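PDB 5KZS: putative cell surface protein, similar to internalin proteins from Listeria monocytogenes EGD-e, which is of unknown function but resembles the internalins, leucine-rich repeat proteins with which Listeria engages host cells, and may likewise take part in protein-protein binding. Local coordinates for residues S78-G83 and F102-P107; I128-S133 and A154-T159; N210-S215 and P231-N236. All coordinates share one frame; numbering follows the deposited sequence.

Contact 1: residues S78-G83 and F102-P107; sequences SVMEFG and FFNTPP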
ATOM      1  N   SER A  78      17.155   4.720   9.290  1.00 77.42           N
ATOM      2  CA  SER A  78      15.863   5.389   9.412  1.00 78.74           C
ATOM      3  C   SER A  78      15.939   6.860   9.015  1.00 78.85           C
ATOM      4  O   SER A  78      16.502   7.674   9.739  1.00 81.37           O
ATOM      5  CB  SER A  78      15.357   5.254  10.841  1.00 78.83           C
ATOM      6  OG  SER A  78      15.318   3.885  11.194  1.00 80.37           O
ATOM      7  N   VAL A  79      15.350   7.190   7.871  1.00 77.89           N
ATOM      8  CA  VAL A  79      15.321   8.554   7.361  1.00 77.32           C
ATOM      9  C   VAL A  79      14.050   9.203   7.903  1.00 79.28           C
ATOM     10  O   VAL A  79      12.998   9.145   7.277  1.00 78.30           O
ATOM     11  CB  VAL A  79      15.374   8.557   5.816  1.00 76.82           C
ATOM     12  CG1 VAL A  79      15.534   9.968   5.257  1.00 76.99           C
ATOM     13  CG2 VAL A  79      16.521   7.679   5.349  1.00 76.09           C
HETATM   14  N   MSE A  80      14.162   9.815   9.082  1.00 82.48           N
HETATM   15  CA  MSE A  80      13.005  10.377   9.784  1.00 85.21           C
HETATM   16  C   MSE A  80      12.492  11.632   9.157  1.00 82.47           C
HETATM   17  O   MSE A  80      11.296  11.870   9.160  1.00 81.93           O
HETATM   18  CB  MSE A  80      13.325  10.637  11.252  1.00 92.03           C
HETATM   19  CG  MSE A  80      13.589   9.335  12.007  1.00100.38           C
HETATM   20 SE   MSE A  80      12.061   8.071  11.895  1.00117.85          SE
HETATM   21  CE  MSE A  80      12.806   6.799  13.214  1.00118.88           C
ATOM     22  N   GLU A  81      13.387  12.439   8.610  1.00 81.57           N
ATOM     23  CA  GLU A  81      13.007  13.648   7.894  1.00 83.42           C
ATOM     24  C   GLU A  81      14.034  13.871   6.778  1.00 82.37           C
ATOM     25  O   GLU A  81      15.169  13.408   6.902  1.00 81.95           O
ATOM     26  CB  GLU A  81      12.970  14.822   8.873  1.00 86.74           C
ATOM     27  CG  GLU A  81      11.706  15.649   8.825  1.00 91.01           C
ATOM     28  CD  GLU A  81      10.487  14.882   9.303  1.00 93.15           C
ATOM     29  OE1 GLU A  81       9.536  14.733   8.508  1.00 95.46           O
ATOM     30  OE2 GLU A  81      10.483  14.414  10.464  1.00 94.67           O
ATOM     31  N   PHE A  82      13.633  14.549   5.696  1.00 81.67           N
ATOM     32  CA  PHE A  82      14.503  14.760   4.508  1.00 80.25           C
ATOM     33  C   PHE A  82      13.935  15.769   3.501  1.00 80.22           C
ATOM     34  O   PHE A  82      12.721  15.888   3.367  1.00 84.52           O
ATOM     35  CB  PHE A  82      14.803  13.428   3.791  1.00 79.17           C
ATOM     36  CG  PHE A  82      13.586  12.709   3.255  1.00 80.71           C
ATOM     37  CD1 PHE A  82      12.809  11.895   4.076  1.00 80.65           C
ATOM     38  CD2 PHE A  82      13.234  12.813   1.908  1.00 82.34           C
ATOM     39  CE1 PHE A  82      11.698  11.226   3.575  1.00 80.23           C
ATOM     40  CE2 PHE A  82      12.122  12.146   1.402  1.00 81.84           C
ATOM     41  CZ  PHE A  82      11.355  11.350   2.236  1.00 81.20           C
ATOM     42  N   GLY A  83      14.813  16.473   2.789  1.00 79.75           N
ATOM     43  CA  GLY A  83      14.420  17.479   1.782  1.00 81.74           C
ATOM     44  C   GLY A  83      14.257  16.952   0.350  1.00 84.10           C
ATOM     45  O   GLY A  83      14.490  15.764   0.070  1.00 81.62           O
ATOM     46  N   PHE A 102      14.107   2.254   6.404  1.00 75.14           N
ATOM     47  CA  PHE A 102      12.842   2.914   6.749  1.00 73.84           C
ATOM     48  C   PHE A 102      12.858   4.419   6.452  1.00 75.17           C
ATOM     49  O   PHE A 102      13.586   5.168   7.097  1.00 76.58           O
ATOM     50  CB  PHE A 102      12.515   2.680   8.231  1.00 71.98           C
ATOM     51  CG  PHE A 102      11.213   3.294   8.673  1.00 71.10           C
ATOM     52  CD1 PHE A 102      11.175   4.592   9.195  1.00 70.77           C
ATOM     53  CD2 PHE A 102      10.018   2.580   8.566  1.00 71.02           C
ATOM     54  CE1 PHE A 102       9.981   5.166   9.590  1.00 70.24           C
ATOM     55  CE2 PHE A 102       8.820   3.152   8.957  1.00 69.67           C
ATOM     56  CZ  PHE A 102       8.801   4.447   9.463  1.00 70.45           C
ATOM     57  N   PHE A 103      12.055   4.851   5.479  1.00 76.86           N
ATOM     58  CA  PHE A 103      11.671   6.256   5.350  1.00 77.17           C
ATOM     59  C   PHE A 103      10.363   6.466   6.104  1.00 77.77           C
ATOM     60  O   PHE A 103       9.378   5.773   5.872  1.00 79.77           O
ATOM     61  CB  PHE A 103      11.475   6.663   3.898  1.00 77.77           C
ATOM     62  CG  PHE A 103      12.743   6.718   3.104  1.00 80.32           C
ATOM     63  CD1 PHE A 103      13.356   5.548   2.667  1.00 80.24           C
ATOM     64  CD2 PHE A 103      13.325   7.946   2.774  1.00 81.72           C
ATOM     65  CE1 PHE A 103      14.525   5.595   1.926  1.00 80.65           C
ATOM     66  CE2 PHE A 103      14.495   7.999   2.038  1.00 81.99           C
ATOM     67  CZ  PHE A 103      15.097   6.823   1.614  1.00 81.99           C
ATOM     68  N   ASN A 104      10.376   7.429   7.009  1.00 79.05           N
ATOM     69  CA  ASN A 104       9.189   7.881   7.726  1.00 81.02           C
ATOM     70  C   ASN A 104       8.363   8.678   6.704  1.00 79.98           C
ATOM     71  O   ASN A 104       8.918   9.181   5.728  1.00 80.71           O
ATOM     72  CB  ASN A 104       9.663   8.741   8.913  1.00 81.94           C
ATOM     73  CG  ASN A 104       8.543   9.190   9.825  1.00 84.79           C
ATOM     74  OD1 ASN A 104       7.835   8.381  10.445  1.00 86.78           O
ATOM     75  ND2 ASN A 104       8.400  10.502   9.951  1.00 87.88           N
ATOM     76  N   THR A 105       7.055   8.791   6.904  1.00 77.01           N
ATOM     77  CA  THR A 105       6.237   9.540   5.948  1.00 77.58           C
ATOM     78  C   THR A 105       6.400  11.030   6.262  1.00 77.46           C
ATOM     79  O   THR A 105       6.547  11.387   7.426  1.00 78.21           O
ATOM     80  CB  THR A 105       4.730   9.116   5.890  1.00 78.55           C
ATOM     81  OG1 THR A 105       3.909  10.082   6.547  1.00 79.80           O
ATOM     82  CG2 THR A 105       4.472   7.688   6.445  1.00 78.44           C
ATOM     83  N   PRO A 106       6.414  11.905   5.237  1.00 80.08           N
ATOM     84  CA  PRO A 106       6.591  13.321   5.588  1.00 82.95           C
ATOM     85  C   PRO A 106       5.424  13.929   6.370  1.00 85.83           C
ATOM     86  O   PRO A 106       4.368  13.300   6.486  1.00 84.20           O
ATOM     87  CB  PRO A 106       6.725  14.017   4.226  1.00 82.22           C
ATOM     88  CG  PRO A 106       7.188  12.963   3.300  1.00 81.00           C
ATOM     89  CD  PRO A 106       6.588  11.682   3.788  1.00 80.32           C
ATOM     90  N   PRO A 107       5.616  15.149   6.905  1.00 89.32           N
ATOM     91  CA  PRO A 107       4.525  15.888   7.548  1.00 92.40           C
ATOM     92  C   PRO A 107       3.334  16.163   6.634  1.00 95.13           C
ATOM     93  O   PRO A 107       3.399  15.900   5.438  1.00 96.63           O
ATOM     94  CB  PRO A 107       5.187  17.215   7.972  1.00 92.52           C
ATOM     95  CG  PRO A 107       6.594  17.166   7.474  1.00 91.46           C
ATOM     96  CD  PRO A 107       6.922  15.736   7.233  1.00 88.94           C
TER
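Ser78 pairs with Phe102 and Val79 with Phe103 in parallel register, their CA atoms 4.7 and 4.8 Å apart, and Val79 grips the neighbouring backbone twice: its N donates to Phe102 O at 2.8 Å and its O accepts from Asn104 N. Past the strands, the amide of Asn104 prolongs the pairing. With CG anti to the backbone N (chi1 -175°), its ND2 is carried to a lone pair of Met80 O at 3.3 Å, the acceptor lying somewhat off the amide plane. Val79 and Phe103 run side by side in the same direction, and Val79 CG2 sits over one face of the Phe103 ring, 4.1 Å from its centroid. The edge of that ring, at CD2, meets the face of Phe82 in a T-shaped pair with planes at 81°, CD2 lying 3.7 Å from Phe82 CE1. Leu114 touches both aromatic rings. On the outer side of the backbone, Met80, a selenomethionine, lays its SE at the edge of the Phe102 ring, a Met-aromatic contact, and 3.9 Å from Asn104 CB. Farther along, Glu81 OE1 approaches Pro107 CD from the opposite direction. Strands 76-79 and 100-103 are neighbours in a long parallel sheet with consecutive strand order, and the apolar face bearing Val79 and Phe103 turned into the coil is the build of a leucine-rich repeat solenoid.

Contact 2: residues I128-S133 and A154-T159; sequences ITMSGS and ADMMIT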
ATOM      1  N   ILE A 128      11.547  -3.168   3.998  1.00 75.03           N
ATOM      2  CA  ILE A 128      11.684  -1.848   3.370  1.00 76.45           C
ATOM      3  C   ILE A 128      10.361  -1.119   3.470  1.00 75.33           C
ATOM      4  O   ILE A 128       9.301  -1.686   3.201  1.00 75.08           O
ATOM      5  CB  ILE A 128      12.092  -1.924   1.873  1.00 79.75           C
ATOM      6  CG1 ILE A 128      13.439  -2.636   1.742  1.00 82.59           C
ATOM      7  CG2 ILE A 128      12.155  -0.524   1.234  1.00 79.19           C
ATOM      8  CD1 ILE A 128      13.965  -2.751   0.323  1.00 84.23           C
ATOM      9  N   THR A 129      10.445   0.157   3.808  1.00 74.86           N
ATOM     10  CA  THR A 129       9.276   0.967   4.047  1.00 75.84           C
ATOM     11  C   THR A 129       9.527   2.340   3.457  1.00 76.63           C
ATOM     12  O   THR A 129      10.363   3.082   3.967  1.00 78.44           O
ATOM     13  CB  THR A 129       9.007   1.086   5.566  1.00 74.57           C
ATOM     14  OG1 THR A 129       8.953  -0.221   6.164  1.00 72.64           O
ATOM     15  CG2 THR A 129       7.702   1.826   5.819  1.00 74.63           C
HETATM   16  N   MSE A 130       8.821   2.681   2.384  1.00 76.66           N
HETATM   17  CA  MSE A 130       8.969   4.001   1.757  1.00 78.92           C
HETATM   18  C   MSE A 130       7.708   4.804   1.642  1.00 77.01           C
HETATM   19  O   MSE A 130       7.676   5.858   0.965  1.00 76.31           O
HETATM   20  CB  MSE A 130       9.564   3.709   0.406  1.00 84.87           C
HETATM   21  CG  MSE A 130      11.053   3.473   0.644  1.00 90.72           C
HETATM   22 SE   MSE A 130      11.763   2.821  -1.034  1.00 99.79          SE
HETATM   23  CE  MSE A 130      11.951   4.613  -1.836  1.00 97.09           C
ATOM     24  N   SER A 131       6.690   4.347   2.376  1.00 74.06           N
ATOM     25  CA  SER A 131       5.331   4.822   2.254  1.00 71.78           C
ATOM     26  C   SER A 131       5.260   6.316   2.483  1.00 71.39           C
ATOM     27  O   SER A 131       6.037   6.844   3.251  1.00 76.34           O
ATOM     28  CB  SER A 131       4.451   4.093   3.279  1.00 70.72           C
ATOM     29  OG  SER A 131       4.620   2.678   3.215  1.00 69.81           O
ATOM     30  N   GLY A 132       4.349   6.996   1.806  1.00 71.34           N
ATOM     31  CA  GLY A 132       4.097   8.420   2.043  1.00 71.72           C
ATOM     32  C   GLY A 132       4.792   9.367   1.090  1.00 73.77           C
ATOM     33  O   GLY A 132       4.533  10.576   1.124  1.00 74.17           O
ATOM     34  N   SER A 133       5.662   8.825   0.234  1.00 75.45           N
ATOM     35  CA  SER A 133       6.374   9.607  -0.770  1.00 77.38           C
ATOM     36  C   SER A 133       6.059   9.086  -2.186  1.00 79.94           C
ATOM     37  O   SER A 133       5.949   7.873  -2.400  1.00 78.20           O
ATOM     38  CB  SER A 133       7.871   9.540  -0.482  1.00 76.06           C
ATOM     39  OG  SER A 133       8.146   9.986   0.836  1.00 75.32           O
ATOM     40  N   ALA A 154       2.965   2.111   0.560  1.00 81.44           N
ATOM     41  CA  ALA A 154       1.633   2.716   0.539  1.00 78.53           C
ATOM     42  C   ALA A 154       1.709   4.215   0.314  1.00 77.26           C
ATOM     43  O   ALA A 154       2.701   4.828   0.639  1.00 77.85           O
ATOM     44  CB  ALA A 154       0.925   2.427   1.841  1.00 78.41           C
ATOM     45  N   ASP A 155       0.662   4.806  -0.241  1.00 77.12           N
ATOM     46  CA  ASP A 155       0.576   6.267  -0.398  1.00 78.96           C
ATOM     47  C   ASP A 155       1.698   6.850  -1.258  1.00 80.90           C
ATOM     48  O   ASP A 155       2.206   7.943  -0.983  1.00 80.60           O
ATOM     49  CB  ASP A 155       0.527   6.964   0.979  1.00 79.50           C
ATOM     50  CG  ASP A 155       0.026   8.420   0.904  1.00 80.98           C
ATOM     51  OD1 ASP A 155      -0.610   8.819  -0.096  1.00 81.78           O
ATOM     52  OD2 ASP A 155       0.282   9.177   1.858  1.00 82.00           O
HETATM   53  N   MSE A 156       2.072   6.127  -2.315  1.00 83.04           N
HETATM   54  CA  MSE A 156       3.174   6.554  -3.191  1.00 83.35           C
HETATM   55  C   MSE A 156       2.748   6.910  -4.598  1.00 83.32           C
HETATM   56  O   MSE A 156       3.599   7.160  -5.424  1.00 84.29           O
HETATM   57  CB  MSE A 156       4.235   5.448  -3.246  1.00 82.53           C
HETATM   58  CG  MSE A 156       4.713   5.012  -1.876  1.00 81.60           C
HETATM   59 SE   MSE A 156       6.357   3.944  -2.047  1.00 85.30          SE
HETATM   60  CE  MSE A 156       7.667   5.368  -2.382  1.00 82.47           C
HETATM   61  N   MSE A 157       1.449   6.966  -4.887  1.00 82.59           N
HETATM   62  CA  MSE A 157       0.950   7.181  -6.263  1.00 84.97           C
HETATM   63  C   MSE A 157       1.399   6.108  -7.233  1.00 82.29           C
HETATM   64  O   MSE A 157       1.627   6.383  -8.399  1.00 82.06           O
HETATM   65  CB  MSE A 157       1.283   8.570  -6.804  1.00 89.33           C
HETATM   66  CG  MSE A 157       0.825   9.628  -5.824  1.00 94.90           C
HETATM   67 SE   MSE A 157       0.820  11.386  -6.710  1.00105.99          SE
HETATM   68  CE  MSE A 157       0.206  12.423  -5.145  1.00106.95           C
ATOM     69  N   ILE A 158       1.492   4.871  -6.746  1.00 80.71           N
ATOM     70  CA  ILE A 158       1.856   3.705  -7.551  1.00 81.93           C
ATOM     71  C   ILE A 158       0.747   3.326  -8.539  1.00 84.13           C
ATOM     72  O   ILE A 158      -0.424   3.273  -8.164  1.00 84.60           O
ATOM     73  CB  ILE A 158       2.223   2.495  -6.637  1.00 81.55           C
ATOM     74  CG1 ILE A 158       3.656   2.663  -6.115  1.00 82.07           C
ATOM     75  CG2 ILE A 158       2.090   1.145  -7.350  1.00 82.01           C
ATOM     76  CD1 ILE A 158       4.006   1.770  -4.944  1.00 81.68           C
ATOM     77  N   THR A 159       1.132   3.058  -9.793  1.00 86.68           N
ATOM     78  CA  THR A 159       0.211   2.533 -10.823  1.00 86.79           C
ATOM     79  C   THR A 159       0.609   1.104 -11.215  1.00 87.15           C
ATOM     80  O   THR A 159       1.699   0.642 -10.851  1.00 87.24           O
ATOM     81  CB  THR A 159       0.121   3.469 -12.056  1.00 87.60           C
ATOM     82  OG1 THR A 159       1.421   3.904 -12.454  1.00 86.58           O
ATOM     83  CG2 THR A 159      -0.724   4.699 -11.725  1.00 88.29           C
TER
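Met156, a selenomethionine like Met130, hooks over the type II turn that runs from Met130 to Ser133, its side chain lying against two carbonyl oxygens of that turn. The chain is extended until its last bond, where a bend (chi3 77°) swings the methyl CE to 3.4 Å from Met130 O. CB, CG and CE of Met156 also come up to Ser133 O, an approach so tight that its exact fit is doubtful, and CE packs on Met130 CB at 3.8 Å. Ser131 turns its hydroxyl to Ala154: OG accepts the N-H of Ala154 at 3.2 Å, while its weak bond to Tyr152 O ties it to strand 150-152 as well. Gly132 N then gives its hydrogen to Ala154 O at 3.0 Å. Gly132 takes a positive phi, as the third residue of a type II turn commonly does, and Asp155 lies beside its CA. In the next turn of the solenoid, Asn180 OD1 takes the N-H groups of both Met156 and Ile158, which helps to hold the backbone that carries the Met156 side chain. Two hydrogen bonds join the two segments, and Met130 and Ser131 add bonds to Tyr152; the rest is apolar packing and carbon-oxygen contact, so the contact is polar where Ser131 and Gly132 meet Ala154 and largely apolar on the buried side, where the methyl of Met156 lies against Met130.

Contact 3: residues N210-S215 and P231-N236; sequences NFTNLS and PSNVLN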
ATOM      1  N   ASN A 210      -7.603 -13.167 -10.311  1.00 83.96           N
ATOM      2  CA  ASN A 210      -7.997 -14.255  -9.426  1.00 84.93           C
ATOM      3  C   ASN A 210      -6.763 -15.097  -9.138  1.00 87.51           C
ATOM      4  O   ASN A 210      -6.478 -16.052  -9.847  1.00 89.68           O
ATOM      5  CB  ASN A 210      -9.112 -15.083 -10.073  1.00 85.29           C
ATOM      6  CG  ASN A 210      -9.783 -16.045  -9.105  1.00 85.00           C
ATOM      7  OD1 ASN A 210      -9.636 -15.937  -7.885  1.00 85.05           O
ATOM      8  ND2 ASN A 210     -10.550 -16.985  -9.649  1.00 83.58           N
ATOM      9  N   PHE A 211      -6.051 -14.749  -8.071  1.00 89.27           N
ATOM     10  CA  PHE A 211      -4.680 -15.247  -7.837  1.00 91.83           C
ATOM     11  C   PHE A 211      -4.550 -16.775  -7.803  1.00 92.48           C
ATOM     12  O   PHE A 211      -5.160 -17.431  -6.954  1.00 93.69           O
ATOM     13  CB  PHE A 211      -4.107 -14.665  -6.533  1.00 90.87           C
ATOM     14  CG  PHE A 211      -3.985 -13.166  -6.543  1.00 88.92           C
ATOM     15  CD1 PHE A 211      -3.170 -12.527  -7.462  1.00 89.30           C
ATOM     16  CD2 PHE A 211      -4.687 -12.393  -5.631  1.00 87.19           C
ATOM     17  CE1 PHE A 211      -3.071 -11.143  -7.468  1.00 89.24           C
ATOM     18  CE2 PHE A 211      -4.586 -11.014  -5.635  1.00 85.33           C
ATOM     19  CZ  PHE A 211      -3.785 -10.385  -6.551  1.00 85.61           C
ATOM     20  N   THR A 212      -3.738 -17.317  -8.712  1.00 92.11           N
ATOM     21  CA  THR A 212      -3.583 -18.772  -8.879  1.00 93.56           C
ATOM     22  C   THR A 212      -2.577 -19.436  -7.926  1.00 94.38           C
ATOM     23  O   THR A 212      -2.738 -20.611  -7.582  1.00 94.13           O
ATOM     24  CB  THR A 212      -3.182 -19.129 -10.332  1.00 93.95           C
ATOM     25  OG1 THR A 212      -2.081 -18.322 -10.752  1.00 91.89           O
ATOM     26  CG2 THR A 212      -4.349 -18.900 -11.285  1.00 94.85           C
ATOM     27  N   ASN A 213      -1.553 -18.689  -7.504  1.00 94.15           N
ATOM     28  CA  ASN A 213      -0.390 -19.271  -6.841  1.00 94.35           C
ATOM     29  C   ASN A 213       0.052 -18.534  -5.565  1.00 93.87           C
ATOM     30  O   ASN A 213       1.259 -18.379  -5.314  1.00 97.63           O
ATOM     31  CB  ASN A 213       0.764 -19.332  -7.848  1.00 95.71           C
ATOM     32  CG  ASN A 213       1.856 -20.298  -7.429  1.00 97.35           C
ATOM     33  OD1 ASN A 213       1.594 -21.300  -6.761  1.00 99.34           O
ATOM     34  ND2 ASN A 213       3.087 -19.996  -7.811  1.00 96.00           N
ATOM     35  N   LEU A 214      -0.916 -18.102  -4.754  1.00 90.87           N
ATOM     36  CA  LEU A 214      -0.634 -17.488  -3.453  1.00 88.14           C
ATOM     37  C   LEU A 214      -0.904 -18.500  -2.339  1.00 89.94           C
ATOM     38  O   LEU A 214      -1.789 -18.315  -1.508  1.00 87.04           O
ATOM     39  CB  LEU A 214      -1.458 -16.210  -3.273  1.00 84.94           C
ATOM     40  CG  LEU A 214      -1.090 -15.065  -4.215  1.00 83.13           C
ATOM     41  CD1 LEU A 214      -1.999 -13.876  -3.990  1.00 82.21           C
ATOM     42  CD2 LEU A 214       0.353 -14.635  -4.041  1.00 82.62           C
ATOM     43  N   SER A 215      -0.087 -19.553  -2.326  1.00 93.57           N
ATOM     44  CA  SER A 215      -0.247 -20.720  -1.437  1.00 95.36           C
ATOM     45  C   SER A 215      -0.368 -20.458   0.074  1.00 94.50           C
ATOM     46  O   SER A 215      -0.870 -21.319   0.799  1.00 94.44           O
ATOM     47  CB  SER A 215       0.923 -21.690  -1.645  1.00 96.03           C
ATOM     48  OG  SER A 215       1.094 -21.983  -3.017  1.00 98.19           O
ATOM     49  N   PRO A 231     -12.322 -12.225  -6.203  1.00 83.60           N
ATOM     50  CA  PRO A 231     -11.591 -13.381  -6.732  1.00 85.83           C
ATOM     51  C   PRO A 231     -11.778 -14.649  -5.885  1.00 87.08           C
ATOM     52  O   PRO A 231     -11.277 -14.730  -4.752  1.00 84.73           O
ATOM     53  CB  PRO A 231     -10.137 -12.918  -6.693  1.00 85.98           C
ATOM     54  CG  PRO A 231     -10.095 -11.926  -5.576  1.00 84.63           C
ATOM     55  CD  PRO A 231     -11.407 -11.207  -5.654  1.00 83.01           C
ATOM     56  N   SER A 232     -12.488 -15.620  -6.463  1.00 89.43           N
ATOM     57  CA  SER A 232     -12.887 -16.870  -5.790  1.00 90.43           C
ATOM     58  C   SER A 232     -11.757 -17.712  -5.152  1.00 92.78           C
ATOM     59  O   SER A 232     -12.006 -18.416  -4.170  1.00 93.98           O
ATOM     60  CB  SER A 232     -13.637 -17.758  -6.778  1.00 89.89           C
ATOM     61  OG  SER A 232     -12.791 -18.106  -7.858  1.00 90.55           O
ATOM     62  N   ASN A 233     -10.541 -17.650  -5.708  1.00 93.34           N
ATOM     63  CA  ASN A 233      -9.404 -18.462  -5.206  1.00 93.32           C
ATOM     64  C   ASN A 233      -8.874 -18.039  -3.830  1.00 91.72           C
ATOM     65  O   ASN A 233      -8.197 -18.820  -3.161  1.00 89.81           O
ATOM     66  CB  ASN A 233      -8.228 -18.458  -6.201  1.00 92.31           C
ATOM     67  CG  ASN A 233      -8.559 -19.132  -7.510  1.00 92.17           C
ATOM     68  OD1 ASN A 233      -9.519 -19.892  -7.614  1.00 92.92           O
ATOM     69  ND2 ASN A 233      -7.761 -18.849  -8.525  1.00 92.27           N
ATOM     70  N   VAL A 234      -9.177 -16.812  -3.423  1.00 91.44           N
ATOM     71  CA  VAL A 234      -8.640 -16.250  -2.194  1.00 92.00           C
ATOM     72  C   VAL A 234      -9.750 -15.661  -1.334  1.00 92.00           C
ATOM     73  O   VAL A 234      -9.527 -14.729  -0.567  1.00 91.66           O
ATOM     74  CB  VAL A 234      -7.571 -15.181  -2.508  1.00 91.84           C
ATOM     75  CG1 VAL A 234      -6.371 -15.830  -3.181  1.00 93.49           C
ATOM     76  CG2 VAL A 234      -8.131 -14.046  -3.371  1.00 90.88           C
ATOM     77  N   LEU A 235     -10.943 -16.231  -1.439  1.00 92.96           N
ATOM     78  CA  LEU A 235     -12.104 -15.626  -0.817  1.00 92.19           C
ATOM     79  C   LEU A 235     -11.970 -15.607   0.694  1.00 92.14           C
ATOM     80  O   LEU A 235     -12.191 -14.566   1.301  1.00 93.61           O
ATOM     81  CB  LEU A 235     -13.386 -16.348  -1.234  1.00 92.70           C
ATOM     82  CG  LEU A 235     -14.701 -15.677  -0.840  1.00 91.55           C
ATOM     83  CD1 LEU A 235     -14.769 -14.213  -1.264  1.00 90.18           C
ATOM     84  CD2 LEU A 235     -15.837 -16.475  -1.449  1.00 92.28           C
ATOM     85  N   ASN A 236     -11.564 -16.735   1.284  1.00 93.65           N
ATOM     86  CA  ASN A 236     -11.401 -16.862   2.761  1.00 95.39           C
ATOM     87  C   ASN A 236     -10.554 -15.742   3.380  1.00 91.65           C
ATOM     88  O   ASN A 236     -10.836 -15.259   4.477  1.00 89.54           O
ATOM     89  CB  ASN A 236     -10.734 -18.194   3.140  1.00 99.51           C
ATOM     90  CG  ASN A 236     -11.462 -19.406   2.581  1.00102.92           C
ATOM     91  OD1 ASN A 236     -12.681 -19.531   2.711  1.00103.11           O
ATOM     92  ND2 ASN A 236     -10.711 -20.310   1.958  1.00106.02           N
TER
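Asn210 swings CG away from its own N (chi1 -168°) and Asn233 sets CG opposite its carbonyl carbon (chi1 -65°), which brings the two amides together, the side chains crossing at about a right angle with planes only 23° apart. Asn210 CG lies 3.5 Å from Asn233 ND2, yet the amides are not bonded to each other; each bonds to backbone or hydroxyl groups instead. OD1 of Asn210 takes the backbone N-H of Asn233 at 2.9 Å, a nearly straight bond on a lone pair in the carbonyl plane. At the other end of the same amide, ND2 donates to Ser232 OG at 3.1 Å, tilted a little from the amide plane, so two bonds to consecutive residues fix how this group is rotated. Asn233 answers with its own ND2, which is shared weakly between the backbone oxygens of Asn210 and Phe211. Bonding through side chains, mostly to backbone groups, takes the place of sheet pairing here, for both segments lie in the loops that lead from one strand of the leucine-rich repeat solenoid's parallel sheet to the next. A related step joins Thr212 to the preceding loop, where its hydroxyl is hydrogen-bonded to Asp187. Pro231 CB packs 3.3 Å from Asn210 OD1, and Pro231 O receives Val234 N, closing a tight turn that presents the N-H of Asn233. On the buried side, Val234 CG1 comes within 4.2 Å of Phe211 CB, and its other methyl, CG2, lies at the edge of the Phe211 ring, which also meets Leu185.

Contacts 1 and 2 are adjacent: strands 100-103 and 127-129 neighbour each other in one parallel sheet, Phe103 N lies 2.9 Å from Thr129 O, a probable hydrogen bond, and Phe102 packs on Thr129. Contact 2 is the nearest to the middle of the chain. Contact 3 stands apart, its centre about 25 Å from that of contact 2 and 35 Å from that of contact 1, on the loops toward the far end of the same solenoid. All three are part buried, part exposed. Strand pairing and an edge-to-face phenylalanine pair mark contact 1, a turn covered by selenomethionine marks contact 2, and asparagine amides on backbone groups mark contact 3, with a smaller apolar patch.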